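PDB 6EDI: glucokinase from Leishmania braziliensis MHOM/BR/75/M2904, which probably phosphorylates D-glucose to glucose 6-phosphate with ATP as the phosphate donor. Local coordinates for residues A[33-45]-A[51-63]. Sequence-based numbering, arbitrary orientation.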
loop_
_atom_site.group_PDB
_atom_site.type_symbol
_atom_site.label_atom_id
_atom_site.label_comp_id
_atom_site.label_asym_id
_atom_site.label_seq_id
_atom_site.Cartn_x
_atom_site.Cartn_y
_atom_site.Cartn_z
ATOM N N ASP A 33 -36.736 -16.084 9.717
ATOM C CA ASP A 33 -35.631 -17.008 9.461
ATOM C C ASP A 33 -34.749 -17.038 10.709
ATOM O O ASP A 33 -34.041 -16.075 10.994
ATOM C CB ASP A 33 -34.820 -16.540 8.239
ATOM C CG ASP A 33 -33.652 -17.475 7.889
ATOM O OD1 ASP A 33 -33.235 -18.320 8.716
ATOM O OD2 ASP A 33 -33.127 -17.338 6.765
ATOM N N ALA A 34 -34.781 -18.158 11.432
ATOM C CA ALA A 34 -34.104 -18.298 12.722
ATOM C C ALA A 34 -32.590 -18.094 12.671
ATOM O O ALA A 34 -31.966 -17.838 13.698
ATOM C CB ALA A 34 -34.426 -19.655 13.339
ATOM N N SER A 35 -31.991 -18.232 11.494
ATOM C CA SER A 35 -30.566 -17.957 11.355
ATOM C C SER A 35 -30.226 -16.603 11.955
ATOM O O SER A 35 -29.223 -16.459 12.645
ATOM C CB SER A 35 -30.155 -18.006 9.894
ATOM O OG SER A 35 -30.473 -19.264 9.341
ATOM N N TRP A 36 -31.094 -15.625 11.719
ATOM C CA TRP A 36 -30.947 -14.295 12.296
ATOM C C TRP A 36 -30.986 -14.267 13.828
ATOM O O TRP A 36 -30.509 -13.308 14.438
ATOM C CB TRP A 36 -32.010 -13.342 11.731
ATOM C CG TRP A 36 -31.826 -13.116 10.269
ATOM C CD1 TRP A 36 -32.637 -13.537 9.248
ATOM C CD2 TRP A 36 -30.718 -12.450 9.657
ATOM N NE1 TRP A 36 -32.099 -13.156 8.039
ATOM C CE2 TRP A 36 -30.921 -12.487 8.266
ATOM C CE3 TRP A 36 -29.578 -11.813 10.157
ATOM C CZ2 TRP A 36 -30.016 -11.910 7.367
ATOM C CZ3 TRP A 36 -28.689 -11.246 9.274
ATOM C CH2 TRP A 36 -28.913 -11.287 7.893
ATOM N N SER A 37 -31.575 -15.290 14.446
ATOM C CA SER A 37 -31.705 -15.321 15.905
ATOM C C SER A 37 -30.382 -15.537 16.644
ATOM O O SER A 37 -30.291 -15.261 17.843
ATOM C CB SER A 37 -32.720 -16.382 16.345
ATOM O OG SER A 37 -33.958 -16.194 15.696
ATOM N N SER A 38 -29.360 -16.025 15.947
ATOM C CA SER A 38 -28.080 -16.281 16.610
ATOM C C SER A 38 -26.852 -15.865 15.797
ATOM O O SER A 38 -26.923 -15.671 14.581
ATOM C CB SER A 38 -27.968 -17.754 16.987
ATOM O OG SER A 38 -27.736 -18.541 15.834
ATOM N N GLY A 39 -25.725 -15.733 16.485
ATOM C CA GLY A 39 -24.480 -15.342 15.836
ATOM C C GLY A 39 -24.270 -13.845 15.754
ATOM O O GLY A 39 -25.201 -13.063 15.981
ATOM N N PRO A 40 -23.040 -13.433 15.410
ATOM C CA PRO A 40 -22.729 -12.012 15.263
ATOM C C PRO A 40 -23.552 -11.433 14.123
ATOM O O PRO A 40 -23.879 -12.145 13.177
ATOM C CB PRO A 40 -21.253 -12.012 14.849
ATOM C CG PRO A 40 -20.752 -13.436 15.058
ATOM C CD PRO A 40 -21.962 -14.294 14.897
ATOM N N ILE A 41 -23.886 -10.156 14.219
ATOM C CA ILE A 41 -24.560 -9.473 13.130
ATOM C C ILE A 41 -23.660 -8.351 12.625
ATOM O O ILE A 41 -23.179 -7.537 13.407
ATOM C CB ILE A 41 -25.906 -8.880 13.576
ATOM C CG1 ILE A 41 -26.856 -9.984 14.055
ATOM C CG2 ILE A 41 -26.533 -8.071 12.436
ATOM C CD1 ILE A 41 -27.307 -10.931 12.947
ATOM N N TYR A 42 -23.445 -8.306 11.310
ATOM C CA TYR A 42 -22.637 -7.256 10.701
ATOM C C TYR A 42 -23.553 -6.287 9.920
ATOM O O TYR A 42 -24.266 -6.690 8.997
ATOM C CB TYR A 42 -21.538 -7.874 9.820
ATOM C CG TYR A 42 -20.702 -8.944 10.529
ATOM C CD1 TYR A 42 -19.553 -8.604 11.230
ATOM C CD2 TYR A 42 -21.070 -10.288 10.489
ATOM C CE1 TYR A 42 -18.795 -9.569 11.880
ATOM C CE2 TYR A 42 -20.326 -11.263 11.138
ATOM C CZ TYR A 42 -19.186 -10.900 11.827
ATOM O OH TYR A 42 -18.444 -11.869 12.461
ATOM N N VAL A 43 -23.568 -5.023 10.340
ATOM C CA VAL A 43 -24.407 -4.012 9.701
ATOM C C VAL A 43 -23.727 -3.577 8.410
ATOM O O VAL A 43 -22.509 -3.317 8.388
ATOM C CB VAL A 43 -24.696 -2.825 10.633
ATOM C CG1 VAL A 43 -25.193 -1.624 9.847
ATOM C CG2 VAL A 43 -25.744 -3.228 11.683
ATOM N N VAL A 44 -24.507 -3.559 7.334
ATOM C CA VAL A 44 -23.980 -3.274 6.014
ATOM C C VAL A 44 -24.764 -2.134 5.395
ATOM O O VAL A 44 -25.970 -1.962 5.646
ATOM C CB VAL A 44 -24.022 -4.517 5.065
ATOM C CG1 VAL A 44 -23.437 -5.708 5.741
ATOM C CG2 VAL A 44 -25.442 -4.826 4.614
ATOM N N CYS A 45 -24.067 -1.349 4.587
ATOM C CA CYS A 45 -24.660 -0.197 3.928
ATOM C C CYS A 45 -23.759 0.191 2.770
ATOM O O CYS A 45 -22.539 0.201 2.900
ATOM C CB CYS A 45 -24.824 0.971 4.905
ATOM S SG CYS A 45 -25.404 2.533 4.175
ATOM N N SER A 51 -29.358 5.693 -4.305
ATOM C CA SER A 51 -29.768 4.494 -3.604
ATOM C C SER A 51 -28.828 4.139 -2.471
ATOM O O SER A 51 -27.624 3.956 -2.675
ATOM C CB SER A 51 -29.842 3.339 -4.592
ATOM O OG SER A 51 -28.640 3.264 -5.333
ATOM N N ALA A 52 -29.389 4.045 -1.272
ATOM C CA ALA A 52 -28.624 3.665 -0.101
ATOM C C ALA A 52 -29.197 2.363 0.438
ATOM O O ALA A 52 -30.268 2.355 1.043
ATOM C CB ALA A 52 -28.692 4.766 0.954
ATOM N N ARG A 53 -28.506 1.254 0.212
ATOM C CA ARG A 53 -28.998 -0.007 0.740
ATOM C C ARG A 53 -28.472 -0.150 2.153
ATOM O O ARG A 53 -27.285 0.027 2.391
ATOM C CB ARG A 53 -28.568 -1.174 -0.151
ATOM C CG ARG A 53 -29.100 -1.035 -1.575
ATOM C CD ARG A 53 -28.575 -2.098 -2.517
ATOM N NE ARG A 53 -27.132 -1.997 -2.705
ATOM C CZ ARG A 53 -26.453 -2.719 -3.589
ATOM N NH1 ARG A 53 -27.101 -3.584 -4.362
ATOM N NH2 ARG A 53 -25.138 -2.570 -3.708
ATOM N N VAL A 54 -29.364 -0.427 3.100
ATOM C CA VAL A 54 -28.968 -0.548 4.503
ATOM C C VAL A 54 -29.480 -1.886 5.013
ATOM O O VAL A 54 -30.645 -2.204 4.837
ATOM C CB VAL A 54 -29.612 0.566 5.345
ATOM C CG1 VAL A 54 -29.136 0.510 6.789
ATOM C CG2 VAL A 54 -29.320 1.913 4.746
ATOM N N GLY A 55 -28.631 -2.680 5.648
ATOM C CA GLY A 55 -29.110 -3.951 6.152
ATOM C C GLY A 55 -28.144 -4.679 7.066
ATOM O O GLY A 55 -27.335 -4.069 7.749
ATOM N N PHE A 56 -28.249 -6.001 7.060
ATOM C CA PHE A 56 -27.570 -6.842 8.034
ATOM C C PHE A 56 -27.024 -8.064 7.332
ATOM O O PHE A 56 -27.619 -8.559 6.373
ATOM C CB PHE A 56 -28.563 -7.266 9.121
ATOM C CG PHE A 56 -29.185 -6.119 9.828
ATOM C CD1 PHE A 56 -28.533 -5.510 10.885
ATOM C CD2 PHE A 56 -30.411 -5.615 9.406
ATOM C CE1 PHE A 56 -29.096 -4.427 11.533
ATOM C CE2 PHE A 56 -30.992 -4.535 10.040
ATOM C CZ PHE A 56 -30.342 -3.938 11.107
ATOM N N SER A 57 -25.887 -8.552 7.808
ATOM C CA SER A 57 -25.280 -9.735 7.221
ATOM C C SER A 57 -24.823 -10.669 8.328
ATOM O O SER A 57 -24.577 -10.241 9.455
ATOM C CB SER A 57 -24.072 -9.356 6.369
ATOM O OG SER A 57 -23.112 -8.702 7.175
ATOM N N GLN A 58 -24.708 -11.948 8.002
ATOM C CA GLN A 58 -24.135 -12.898 8.938
ATOM C C GLN A 58 -23.567 -14.042 8.124
ATOM O O GLN A 58 -23.886 -14.181 6.941
ATOM C CB GLN A 58 -25.220 -13.409 9.887
ATOM C CG GLN A 58 -26.417 -13.966 9.145
ATOM C CD GLN A 58 -27.394 -14.682 10.052
ATOM O OE1 GLN A 58 -28.282 -15.391 9.577
ATOM N NE2 GLN A 58 -27.235 -14.511 11.366
ATOM N N ALA A 59 -22.705 -14.842 8.743
ATOM C CA ALA A 59 -22.243 -16.080 8.132
ATOM C C ALA A 59 -23.046 -17.282 8.645
ATOM O O ALA A 59 -24.187 -17.148 9.087
ATOM C CB ALA A 59 -20.764 -16.281 8.411
ATOM N N SER A 60 -22.427 -18.457 8.562
ATOM C CA SER A 60 -22.933 -19.704 9.141
ATOM C C SER A 60 -21.767 -20.692 9.053
ATOM O O SER A 60 -21.119 -20.780 8.013
ATOM C CB SER A 60 -24.148 -20.237 8.371
ATOM O OG SER A 60 -25.215 -19.305 8.354
ATOM N N GLN A 61 -21.483 -21.424 10.129
ATOM C CA GLN A 61 -20.239 -22.207 10.200
ATOM C C GLN A 61 -20.201 -23.488 9.352
ATOM O O GLN A 61 -20.817 -24.503 9.700
ATOM C CB GLN A 61 -19.849 -22.500 11.660
ATOM C CG GLN A 61 -18.797 -23.613 11.866
ATOM C CD GLN A 61 -17.468 -23.356 11.161
ATOM O OE1 GLN A 61 -17.157 -22.228 10.771
ATOM N NE2 GLN A 61 -16.677 -24.413 10.994
ATOM N N HIS A 62 -19.478 -23.414 8.233
ATOM C CA HIS A 62 -19.136 -24.578 7.411
ATOM C C HIS A 62 -17.768 -24.325 6.770
ATOM O O HIS A 62 -17.039 -23.424 7.194
ATOM C CB HIS A 62 -20.173 -24.810 6.303
ATOM C CG HIS A 62 -21.551 -24.318 6.631
ATOM N ND1 HIS A 62 -22.016 -23.078 6.240
ATOM C CD2 HIS A 62 -22.575 -24.903 7.301
ATOM C CE1 HIS A 62 -23.257 -22.921 6.653
ATOM N NE2 HIS A 62 -23.621 -24.011 7.307
ATOM N N ASP A 63 -17.412 -25.125 5.764
ATOM C CA ASP A 63 -16.322 -24.769 4.843
ATOM C C ASP A 63 -16.969 -24.343 3.523
ATOM O O ASP A 63 -16.302 -24.046 2.526
ATOM C CB ASP A 63 -15.302 -25.907 4.660
ATOM C CG ASP A 63 -15.906 -27.280 4.876
ATOM O OD1 ASP A 63 -17.024 -27.522 4.372
ATOM O OD2 ASP A 63 -15.259 -28.107 5.556
HETATM O O HOH W 1 -22.456 -14.386 11.594
#
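Q58 lies against the ring of W36 and reaches the 3-10 turn 34-37. Its CG sits over one face of the six-membered ring, 4.0 Å from the centroid, in a CH-pi contact. The amide of Q58 is stacked on the same indole, with the two planes 9° apart. CG takes the tight place between the backbone N and the carbonyl carbon (chi1 54°), and the chain then runs extended to the turn. There Q58 NE2 donates to S35 O at 3.1 Å. The acceptor lies close to the amide plane of Q58, but the donor stands well above the plane of the S35 carbonyl. This bond favours the turn of the amide over the indole.

Beyond the turn, strands 41-45 and 51-58 run antiparallel. They belong to a beta hairpin in the mixed sheet of one lobe of the kinase, consistent with the actin-like ATPase fold of this family. Y42 with S57 and V44 with G55 are hydrogen-bonded pairs; V43 with F56 and C45 with V54 are non-hydrogen-bonded pairs. V44 N donates to G55 O at 2.9 Å in a nearly straight bond (176°).

F56 points to the same side of the sheet as V43. V43 CG2 meets F56 CE1 at 3.6 Å, and I41 CG2 meets F56 CD1 at the same distance. The rings of F56 and F106 meet edge-to-face, and L95 of helix 84-98 also touches the F56 side chain.

S57 is on the other face. Its N and OG both donate to Y42 O, at 2.7 Å from N and 2.9 Å from OG. Two donors from one residue thus grip Y42 O. V44 CG1 packs 3.3 Å from S57 OG, and L405 of helix 399-409 touches both S57 and Y42.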